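Local coordinates for odorant binding protein ASP5 (Apis mellifera, PDB 3R72) that probably binds small hydrophobic odorant molecules and carries them in the antennae of the honeybee, at residues V8-L11 and A12-R16; C50-L54 and L55-K59; K103-Q106 and Y107-H111. All blocks are in the same frame, centred on the assembly; numbering follows the deposited sequence. Where two conformers were deposited one is given.

Contact 1 of 3, residues V8-L11 and A12-R16; sequences VEKL and AKNMR. With NBB (N-butyl-benzenesulfonamide), chain C.
V8, E9, K10 and L11 each offer their carbonyl oxygen to the amide four residues ahead, which makes V8-L11 and A12-R16 consecutive turns of one unbroken alpha-helix. The straightest of the four bonds runs from M15 N to L11 O, 2.9 Å long with an N-H...O angle of 167°. E9 and K13 run alongside each other, both extended beyond CG, and K13 NZ meets E9 OE2 at 2.7 Å in a salt bridge. The ammonium group arrives from above the carboxylate plane, 38° out of it. Their aliphatic stems touch as well, K13 CE lying 3.6 Å from E9 CG. Next round the helix, N14 ND2 adds a weak bond of 3.1 Å to K10 O, an oxygen that already holds the N14 amide.

Another side of the helix meets the phenyl ring of n-butyl-benzenesulfonamide in chain C. V8 CG1 lies 3.5 Å from ligand C2, and A12 CB 3.7 Å from the same atom. L11 CD2 approaches C1, while the bend of M15 at chi3 (-61°) brings its CE to 3.8 Å from C1. These four residues form one wall of the ligand pocket. Around helix 5-23, A12 touches F120 and P122 near the C-terminus, M15 packs on I51 and L54 of helix 42-54, and R16, on another side of the helix, forms salt bridges to E27 and D31 of helix 27-32.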
loop_
_atom_site.group_PDB
_atom_site.type_symbol
_atom_site.label_atom_id
_atom_site.label_comp_id
_atom_site.label_asym_id
_atom_site.label_seq_id
_atom_site.Cartn_x
_atom_site.Cartn_y
_atom_site.Cartn_z
ATOM N N VAL A 8 10.066 -10.473 -0.142
ATOM C CA VAL A 8 9.035 -9.454 -0.019
ATOM C C VAL A 8 9.230 -8.668 1.281
ATOM O O VAL A 8 9.211 -7.450 1.291
ATOM C CB VAL A 8 7.625 -10.068 -0.086
ATOM C CG1 VAL A 8 6.568 -9.011 0.187
ATOM C CG2 VAL A 8 7.397 -10.708 -1.438
ATOM N N GLU A 9 9.478 -9.370 2.373
ATOM C CA GLU A 9 9.687 -8.721 3.664
ATOM C C GLU A 9 10.923 -7.808 3.655
ATOM O O GLU A 9 10.862 -6.690 4.181
ATOM C CB GLU A 9 9.814 -9.785 4.753
ATOM C CG GLU A 9 9.882 -9.265 6.165
ATOM C CD GLU A 9 9.974 -10.394 7.178
ATOM O OE1 GLU A 9 9.121 -11.317 7.137
ATOM O OE2 GLU A 9 10.908 -10.365 8.001
ATOM N N LYS A 10 12.027 -8.268 3.052
ATOM C CA LYS A 10 13.259 -7.475 3.011
ATOM C C LYS A 10 13.015 -6.174 2.264
ATOM O O LYS A 10 13.353 -5.092 2.742
ATOM C CB LYS A 10 14.429 -8.255 2.388
ATOM C CG LYS A 10 15.735 -7.433 2.356
ATOM C CD LYS A 10 16.964 -8.163 1.833
ATOM C CE LYS A 10 16.955 -8.285 0.318
ATOM N NZ LYS A 10 18.304 -8.737 -0.228
ATOM N N LEU A 11 12.426 -6.277 1.084
ATOM C CA LEU A 11 12.198 -5.090 0.288
ATOM C C LEU A 11 11.224 -4.143 0.981
ATOM O O LEU A 11 11.438 -2.938 0.992
ATOM C CB LEU A 11 11.721 -5.468 -1.109
ATOM C CG LEU A 11 11.446 -4.293 -2.056
ATOM C CD1 LEU A 11 12.630 -3.326 -2.132
ATOM C CD2 LEU A 11 11.106 -4.797 -3.439
ATOM N N ALA A 12 10.167 -4.687 1.578
ATOM C CA ALA A 12 9.200 -3.864 2.289
ATOM C C ALA A 12 9.881 -3.112 3.424
ATOM O O ALA A 12 9.625 -1.925 3.613
ATOM C CB ALA A 12 8.062 -4.704 2.822
ATOM N N LYS A 13 10.738 -3.786 4.186
ATOM C CA LYS A 13 11.406 -3.161 5.332
ATOM C C LYS A 13 12.335 -2.049 4.870
ATOM O O LYS A 13 12.445 -1.010 5.525
ATOM C CB LYS A 13 12.156 -4.192 6.189
ATOM C CG LYS A 13 11.227 -4.998 7.061
ATOM C CD LYS A 13 11.933 -6.053 7.885
ATOM C CE LYS A 13 10.910 -6.851 8.697
ATOM N NZ LYS A 13 11.493 -8.047 9.360
ATOM N N ASN A 14 13.011 -2.256 3.738
ATOM C CA ASN A 14 13.915 -1.238 3.235
ATOM C C ASN A 14 13.200 -0.031 2.649
ATOM O O ASN A 14 13.636 1.097 2.829
ATOM C CB ASN A 14 14.940 -1.857 2.296
ATOM C CG ASN A 14 16.024 -2.564 3.069
ATOM O OD1 ASN A 14 16.700 -1.954 3.879
ATOM N ND2 ASN A 14 16.168 -3.845 2.860
ATOM N N MET A 15 12.076 -0.250 1.986
ATOM C CA MET A 15 11.229 0.861 1.538
ATOM C C MET A 15 10.675 1.642 2.727
ATOM O O MET A 15 10.677 2.877 2.736
ATOM C CB MET A 15 10.087 0.339 0.683
ATOM C CG MET A 15 10.561 -0.197 -0.653
ATOM S SD MET A 15 9.229 -0.583 -1.790
ATOM C CE MET A 15 8.383 -1.807 -0.865
ATOM N N ARG A 16 10.200 0.925 3.736
ATOM C CA ARG A 16 9.704 1.584 4.945
ATOM C C ARG A 16 10.775 2.471 5.554
ATOM O O ARG A 16 10.526 3.638 5.879
ATOM C CB ARG A 16 9.256 0.567 5.993
ATOM C CG ARG A 16 8.949 1.211 7.351
ATOM C CD ARG A 16 8.488 0.251 8.399
ATOM N NE ARG A 16 7.202 -0.343 8.079
ATOM C CZ ARG A 16 6.432 -0.993 8.954
ATOM N NH1 ARG A 16 6.809 -1.146 10.222
ATOM N NH2 ARG A 16 5.285 -1.516 8.556
HETATM O O1S NBB C . 2.980 -4.602 -0.377
HETATM S S NBB C . 3.393 -5.207 -1.613
HETATM O O2S NBB C . 2.898 -4.534 -2.780
HETATM N N10 NBB C . 2.830 -6.702 -1.632
HETATM C C11 NBB C . 3.156 -7.624 -0.558
HETATM C C12 NBB C . 2.115 -8.729 -0.438
HETATM C C13 NBB C . 2.608 -9.885 0.420
HETATM C C14 NBB C . 2.706 -9.499 1.876
HETATM C C4 NBB C . 5.014 -5.277 -1.708
HETATM C C5 NBB C . 5.688 -5.092 -2.924
HETATM C C6 NBB C . 7.081 -5.160 -3.013
HETATM C C1 NBB C . 7.821 -5.444 -1.874
HETATM C C2 NBB C . 7.171 -5.636 -0.667
HETATM C C3 NBB C . 5.781 -5.552 -0.582
#

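Contact 2 of 3, residues C50-L54 and L55-K59; sequences CIMKL and LRTFK. With NBB (N-butyl-benzenesulfonamide), chain B; NBB (N-butyl-benzenesulfonamide), chain C.
I51 O receives the amide of L55, and one residue later helix 42-54 is closed by a Schellman motif in which R56 takes a positive phi of 69°. M52 O is the main acceptor of the closing turn: T57 N reaches it at 2.9 Å, and F58 N adds a weak bond. R56 N is likewise weakly bonded to K53 O.

T57 OG1 sits between its own backbone N and carbonyl carbon (chi1 55°), which turns the hydroxyl back over the helix end. There it lies 3.1 Å from M52 O and 2.9 Å from O1S of the chain B n-butyl-benzenesulfonamide, so its single proton has two acceptors within reach. The M52 side chain crosses that of T57 at about a right angle, with M52 CE 3.4 Å from the same sulfonamide oxygen. L55 reaches both ligands: its CD1 is 3.1 Å from O2S of the chain B molecule, and its CD2 is 3.5 Å from C6 on the phenyl ring of the chain C molecule. With an alanine here, CG and both methyl branches are gone, which would probably open a gap beside the two ligands, leaving O2S of the chain B molecule and the chain C ring without this neighbour.

Around the helix end, M52 CB rests 3.8 Å from F58 CB, and K53 CE meets the F58 ring at its edge, 3.9 Å from CD2. One water bridges K53 O and F58 O; a second links K53 O to R56 NH1 in the guanidinium plane. The arrangement is a Schellman-capped helix C-terminus leading into a short strand, and here the capping turn itself lines, through M52, L55 and T57, the pocket that holds n-butyl-benzenesulfonamide, probably the one used for odorants.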
loop_
_atom_site.group_PDB
_atom_site.type_symbol
_atom_site.label_atom_id
_atom_site.label_comp_id
_atom_site.label_asym_id
_atom_site.label_seq_id
_atom_site.Cartn_x
_atom_site.Cartn_y
_atom_site.Cartn_z
ATOM N N CYS A 50 4.651 7.925 -0.460
ATOM C CA CYS A 50 6.070 7.658 -0.608
ATOM C C CYS A 50 6.296 6.198 -1.012
ATOM O O CYS A 50 7.041 5.911 -1.964
ATOM C CB CYS A 50 6.803 8.002 0.699
ATOM S SG CYS A 50 8.597 7.746 0.694
ATOM N N ILE A 51 5.619 5.280 -0.322
ATOM C CA ILE A 51 5.767 3.862 -0.599
ATOM C C ILE A 51 5.206 3.516 -1.977
ATOM O O ILE A 51 5.840 2.807 -2.760
ATOM C CB ILE A 51 5.069 3.018 0.493
ATOM C CG1 ILE A 51 5.798 3.141 1.832
ATOM C CG2 ILE A 51 4.935 1.562 0.085
ATOM C CD1 ILE A 51 7.190 2.518 1.890
ATOM N N MET A 52 3.996 3.994 -2.287
ATOM C CA MET A 52 3.415 3.654 -3.585
ATOM C C MET A 52 4.243 4.230 -4.730
ATOM O O MET A 52 4.364 3.620 -5.796
ATOM C CB MET A 52 1.949 4.075 -3.680
ATOM C CG MET A 52 1.081 3.261 -2.732
ATOM S SD MET A 52 -0.698 3.484 -2.898
ATOM C CE MET A 52 -1.016 2.719 -4.470
ATOM N N LYS A 53 4.833 5.407 -4.535
ATOM C CA LYS A 53 5.708 5.934 -5.578
ATOM C C LYS A 53 6.960 5.073 -5.780
ATOM O O LYS A 53 7.388 4.868 -6.922
ATOM C CB LYS A 53 6.063 7.401 -5.320
ATOM C CG LYS A 53 4.906 8.342 -5.617
ATOM C CD LYS A 53 5.326 9.791 -5.599
ATOM C CE LYS A 53 4.198 10.682 -6.120
ATOM N NZ LYS A 53 4.676 12.007 -6.603
ATOM N N LEU A 54 7.534 4.568 -4.693
ATOM C CA LEU A 54 8.659 3.632 -4.782
ATOM C C LEU A 54 8.305 2.374 -5.566
ATOM O O LEU A 54 9.098 1.898 -6.371
ATOM C CB LEU A 54 9.136 3.231 -3.388
ATOM C CG LEU A 54 10.533 3.641 -2.922
ATOM C CD1 LEU A 54 11.096 4.821 -3.719
ATOM C CD2 LEU A 54 10.567 3.908 -1.420
ATOM N N LEU A 55 7.108 1.845 -5.330
ATOM C CA LEU A 55 6.636 0.635 -6.011
ATOM C C LEU A 55 6.105 0.893 -7.412
ATOM O O LEU A 55 5.719 -0.037 -8.111
ATOM C CB LEU A 55 5.563 -0.066 -5.182
ATOM C CG LEU A 55 6.147 -0.780 -3.971
ATOM C CD1 LEU A 55 5.026 -1.243 -3.054
ATOM C CD2 LEU A 55 7.061 -1.950 -4.398
ATOM N N ARG A 56 6.040 2.165 -7.806
ATOM C CA ARG A 56 5.554 2.582 -9.112
ATOM C C ARG A 56 4.035 2.338 -9.251
ATOM O O ARG A 56 3.507 2.317 -10.366
ATOM C CB ARG A 56 6.343 1.896 -10.248
ATOM C CG ARG A 56 7.863 1.799 -10.073
ATOM C CD ARG A 56 8.491 3.147 -10.304
ATOM N NE ARG A 56 8.204 3.699 -11.633
ATOM C CZ ARG A 56 8.428 4.966 -11.980
ATOM N NH1 ARG A 56 8.944 5.805 -11.102
ATOM N NH2 ARG A 56 8.123 5.388 -13.203
ATOM N N THR A 57 3.343 2.193 -8.123
ATOM C CA THR A 57 1.906 1.985 -8.127
ATOM C C THR A 57 1.122 3.300 -8.062
ATOM O O THR A 57 -0.095 3.297 -8.220
ATOM C CB THR A 57 1.520 1.041 -6.994
ATOM O OG1 THR A 57 2.014 1.558 -5.761
ATOM C CG2 THR A 57 2.073 -0.347 -7.233
ATOM N N PHE A 58 1.829 4.411 -7.846
ATOM C CA PHE A 58 1.261 5.744 -7.950
ATOM C C PHE A 58 2.321 6.590 -8.640
ATOM O O PHE A 58 3.500 6.501 -8.296
ATOM C CB PHE A 58 0.925 6.297 -6.568
ATOM C CG PHE A 58 0.131 7.580 -6.593
ATOM C CD1 PHE A 58 -1.240 7.560 -6.662
ATOM C CD2 PHE A 58 0.767 8.806 -6.552
ATOM C CE1 PHE A 58 -1.983 8.731 -6.644
ATOM C CE2 PHE A 58 0.037 9.991 -6.545
ATOM C CZ PHE A 58 -1.341 9.953 -6.598
ATOM N N LYS A 59 1.906 7.397 -9.604
ATOM C CA LYS A 59 2.830 8.171 -10.412
ATOM C C LYS A 59 2.081 9.337 -11.036
ATOM O O LYS A 59 0.966 9.150 -11.526
ATOM C CB LYS A 59 3.405 7.258 -11.509
ATOM C CG LYS A 59 4.345 7.923 -12.482
ATOM C CD LYS A 59 4.967 6.903 -13.432
ATOM C CE LYS A 59 3.985 6.374 -14.470
ATOM N NZ LYS A 59 4.672 5.532 -15.503
HETATM O O1S NBB B . 0.744 -0.131 -3.801
HETATM S S NBB B . 1.009 -1.154 -2.859
HETATM O O2S NBB B . 2.147 -0.937 -2.007
HETATM N N10 NBB B . 1.242 -2.499 -3.694
HETATM C C11 NBB B . 0.246 -2.961 -4.637
HETATM C C12 NBB B . 0.148 -4.474 -4.664
HETATM C C13 NBB B . -0.447 -5.079 -3.392
HETATM C C14 NBB B . -1.930 -4.790 -3.299
HETATM C C4 NBB B . -0.321 -1.374 -1.926
HETATM C C5 NBB B . -0.269 -2.313 -0.893
HETATM C C6 NBB B . -1.383 -2.544 -0.072
HETATM C C1 NBB B . -2.565 -1.846 -0.259
HETATM C C2 NBB B . -2.630 -0.902 -1.257
HETATM C C3 NBB B . -1.533 -0.667 -2.083
HETATM O O1S NBB C . 2.980 -4.602 -0.377
HETATM S S NBB C . 3.393 -5.207 -1.613
HETATM O O2S NBB C . 2.898 -4.534 -2.780
HETATM N N10 NBB C . 2.830 -6.702 -1.632
HETATM C C11 NBB C . 3.156 -7.624 -0.558
HETATM C C12 NBB C . 2.115 -8.729 -0.438
HETATM C C13 NBB C . 2.608 -9.885 0.420
HETATM C C14 NBB C . 2.706 -9.499 1.876
HETATM C C4 NBB C . 5.014 -5.277 -1.708
HETATM C C5 NBB C . 5.688 -5.092 -2.924
HETATM C C6 NBB C . 7.081 -5.160 -3.013
HETATM C C1 NBB C . 7.821 -5.444 -1.874
HETATM C C2 NBB C . 7.171 -5.636 -0.667
HETATM C C3 NBB C . 5.781 -5.552 -0.582
HETATM O O HOH W 1 6.181 6.245 -9.042
HETATM O O HOH W 2 9.922 5.549 -8.402
#

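Contact 3 of 3, residues K103-Q106 and Y107-H111; sequences KTYQ and YVQCH. With NBB (N-butyl-benzenesulfonamide), chain B.
Backbone hydrogen bonds tie K103-Q106 to Y107-H111 as successive turns of an alpha-helix: the amides of Y107, V108, Q109 and C110 bond to the carbonyl oxygens of K103, T104, Y105 and Q106. The bond from V108 N to T104 O measures 2.9 Å with an N-H...O angle of 166°.

Side chains press on the same carbonyls. V108 CG2 lies 3.2 Å from T104 O, and Q109 CG lies 3.4 Å from Y105 O as the glutamine crosses the Y105 side chain, ring and amide planes 47° apart.

Ligand contacts come from the far turn. The phenyl ring of the chain B n-butyl-benzenesulfonamide turns its C1-C2 edge toward one face of the H111 ring, the two planes steeply inclined, with C2 3.7 Å above the ring centre. Y107, with CG anti to N (chi1 -177°), brings CE2 to 3.8 Å from that same C2, while ligand C3 lies in the plane of the tyrosine ring at its edge.

Helix 100-114 is fixed to its neighbours on several fronts: T104 OG1 hydrogen-bonds to T48 and T49 of helix 42-54, Y105 OH to P39 O and Q106 NE2 to T97 O, while the C110-C91 disulfide joins it to helix 81-91, on which Y107 and H111 also pack.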
loop_
_atom_site.group_PDB
_atom_site.type_symbol
_atom_site.label_atom_id
_atom_site.label_comp_id
_atom_site.label_asym_id
_atom_site.label_seq_id
_atom_site.Cartn_x
_atom_site.Cartn_y
_atom_site.Cartn_z
ATOM N N LYS A 103 -5.345 10.731 -1.388
ATOM C CA LYS A 103 -5.798 9.716 -2.329
ATOM C C LYS A 103 -5.185 8.352 -2.042
ATOM O O LYS A 103 -5.900 7.351 -1.972
ATOM C CB LYS A 103 -5.482 10.127 -3.754
ATOM C CG LYS A 103 -6.318 11.286 -4.278
ATOM C CD LYS A 103 -6.124 11.460 -5.785
ATOM C CE LYS A 103 -6.884 12.652 -6.312
ATOM N NZ LYS A 103 -6.353 13.143 -7.616
ATOM N N THR A 104 -3.867 8.285 -1.912
ATOM C CA THR A 104 -3.253 6.989 -1.659
ATOM C C THR A 104 -3.699 6.421 -0.319
ATOM O O THR A 104 -3.929 5.219 -0.205
ATOM C CB THR A 104 -1.713 7.001 -1.775
ATOM O OG1 THR A 104 -1.142 7.889 -0.810
ATOM C CG2 THR A 104 -1.285 7.413 -3.149
ATOM N N TYR A 105 -3.867 7.271 0.687
ATOM C CA TYR A 105 -4.325 6.791 1.981
ATOM C C TYR A 105 -5.729 6.191 1.893
ATOM O O TYR A 105 -6.011 5.160 2.495
ATOM C CB TYR A 105 -4.330 7.919 2.976
ATOM C CG TYR A 105 -4.439 7.564 4.445
ATOM C CD1 TYR A 105 -3.496 6.773 5.077
ATOM C CD2 TYR A 105 -5.441 8.114 5.231
ATOM C CE1 TYR A 105 -3.529 6.555 6.435
ATOM C CE2 TYR A 105 -5.483 7.899 6.592
ATOM C CZ TYR A 105 -4.527 7.112 7.179
ATOM O OH TYR A 105 -4.499 6.889 8.522
ATOM N N GLN A 106 -6.610 6.835 1.132
ATOM C CA GLN A 106 -7.948 6.314 0.911
ATOM C C GLN A 106 -7.889 4.953 0.208
ATOM O O GLN A 106 -8.649 4.050 0.527
ATOM C CB GLN A 106 -8.777 7.301 0.088
ATOM C CG GLN A 106 -9.163 8.601 0.813
ATOM C CD GLN A 106 -9.445 9.740 -0.142
ATOM O OE1 GLN A 106 -9.785 9.516 -1.304
ATOM N NE2 GLN A 106 -9.282 10.974 0.333
ATOM N N TYR A 107 -6.999 4.805 -0.768
ATOM C CA TYR A 107 -6.860 3.549 -1.495
ATOM C C TYR A 107 -6.388 2.427 -0.567
ATOM O O TYR A 107 -6.917 1.312 -0.579
ATOM C CB TYR A 107 -5.897 3.747 -2.689
ATOM C CG TYR A 107 -5.778 2.497 -3.512
ATOM C CD1 TYR A 107 -6.769 2.178 -4.432
ATOM C CD2 TYR A 107 -4.740 1.613 -3.351
ATOM C CE1 TYR A 107 -6.747 1.014 -5.154
ATOM C CE2 TYR A 107 -4.704 0.444 -4.089
ATOM C CZ TYR A 107 -5.722 0.150 -4.977
ATOM O OH TYR A 107 -5.721 -1.022 -5.676
ATOM N N VAL A 108 -5.401 2.733 0.266
ATOM C CA VAL A 108 -4.904 1.780 1.247
ATOM C C VAL A 108 -6.031 1.349 2.203
ATOM O O VAL A 108 -6.172 0.174 2.504
ATOM C CB VAL A 108 -3.679 2.373 2.002
ATOM C CG1 VAL A 108 -3.282 1.480 3.170
ATOM C CG2 VAL A 108 -2.523 2.561 1.028
ATOM N N GLN A 109 -6.833 2.298 2.666
ATOM C CA GLN A 109 -7.980 1.990 3.523
ATOM C C GLN A 109 -8.999 1.112 2.801
ATOM O O GLN A 109 -9.590 0.226 3.418
ATOM C CB GLN A 109 -8.659 3.264 4.001
ATOM C CG GLN A 109 -7.883 3.988 5.065
ATOM C CD GLN A 109 -8.441 5.360 5.322
ATOM O OE1 GLN A 109 -8.104 6.325 4.623
ATOM N NE2 GLN A 109 -9.304 5.459 6.308
ATOM N N CYS A 110 -9.216 1.328 1.510
ATOM C CA CYS A 110 -10.119 0.466 0.750
ATOM C C CYS A 110 -9.608 -0.967 0.746
ATOM O O CYS A 110 -10.363 -1.909 0.953
ATOM C CB CYS A 110 -10.283 0.976 -0.678
ATOM S SG CYS A 110 -11.398 -0.049 -1.682
ATOM N N HIS A 111 -8.311 -1.141 0.539
ATOM C CA HIS A 111 -7.723 -2.474 0.583
ATOM C C HIS A 111 -7.920 -3.125 1.956
ATOM O O HIS A 111 -8.297 -4.297 2.050
ATOM C CB HIS A 111 -6.241 -2.381 0.247
ATOM C CG HIS A 111 -5.928 -2.715 -1.175
ATOM N ND1 HIS A 111 -6.191 -1.910 -2.265
ATOM C CD2 HIS A 111 -5.318 -3.812 -1.663
ATOM C CE1 HIS A 111 -5.767 -2.517 -3.365
ATOM N NE2 HIS A 111 -5.235 -3.674 -3.024
HETATM O O1S NBB B . 0.744 -0.131 -3.801
HETATM S S NBB B . 1.009 -1.154 -2.859
HETATM O O2S NBB B . 2.147 -0.937 -2.007
HETATM N N10 NBB B . 1.242 -2.499 -3.694
HETATM C C11 NBB B . 0.246 -2.961 -4.637
HETATM C C12 NBB B . 0.148 -4.474 -4.664
HETATM C C13 NBB B . -0.447 -5.079 -3.392
HETATM C C14 NBB B . -1.930 -4.790 -3.299
HETATM C C4 NBB B . -0.321 -1.374 -1.926
HETATM C C5 NBB B . -0.269 -2.313 -0.893
HETATM C C6 NBB B . -1.383 -2.544 -0.072
HETATM C C1 NBB B . -2.565 -1.846 -0.259
HETATM C C2 NBB B . -2.630 -0.902 -1.257
HETATM C C3 NBB B . -1.533 -0.667 -2.083
#

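In the fold
Contacts 1, 2 and 3 follow one another along the chain, on helix 5-23, at the end of helix 42-54 with strand 58-59, and on helix 100-114. Contact 2 lies between the others, its centre about 13 Å from each, while contacts 1 and 3 are about 19 Å apart between centres and lie on opposite sides of the chain's centre. M15 SD packs on L55 CD2 at 3.7 Å, joining contacts 1 and 2; F58 CD1 meets T104 CG2 at 3.5 Å, joining contacts 2 and 3. Contacts 1 and 2 touch the chain C ligand, contacts 2 and 3 the chain B ligand. Together they line an interior able to hold two ligand molecules, consistent with odorant carriage.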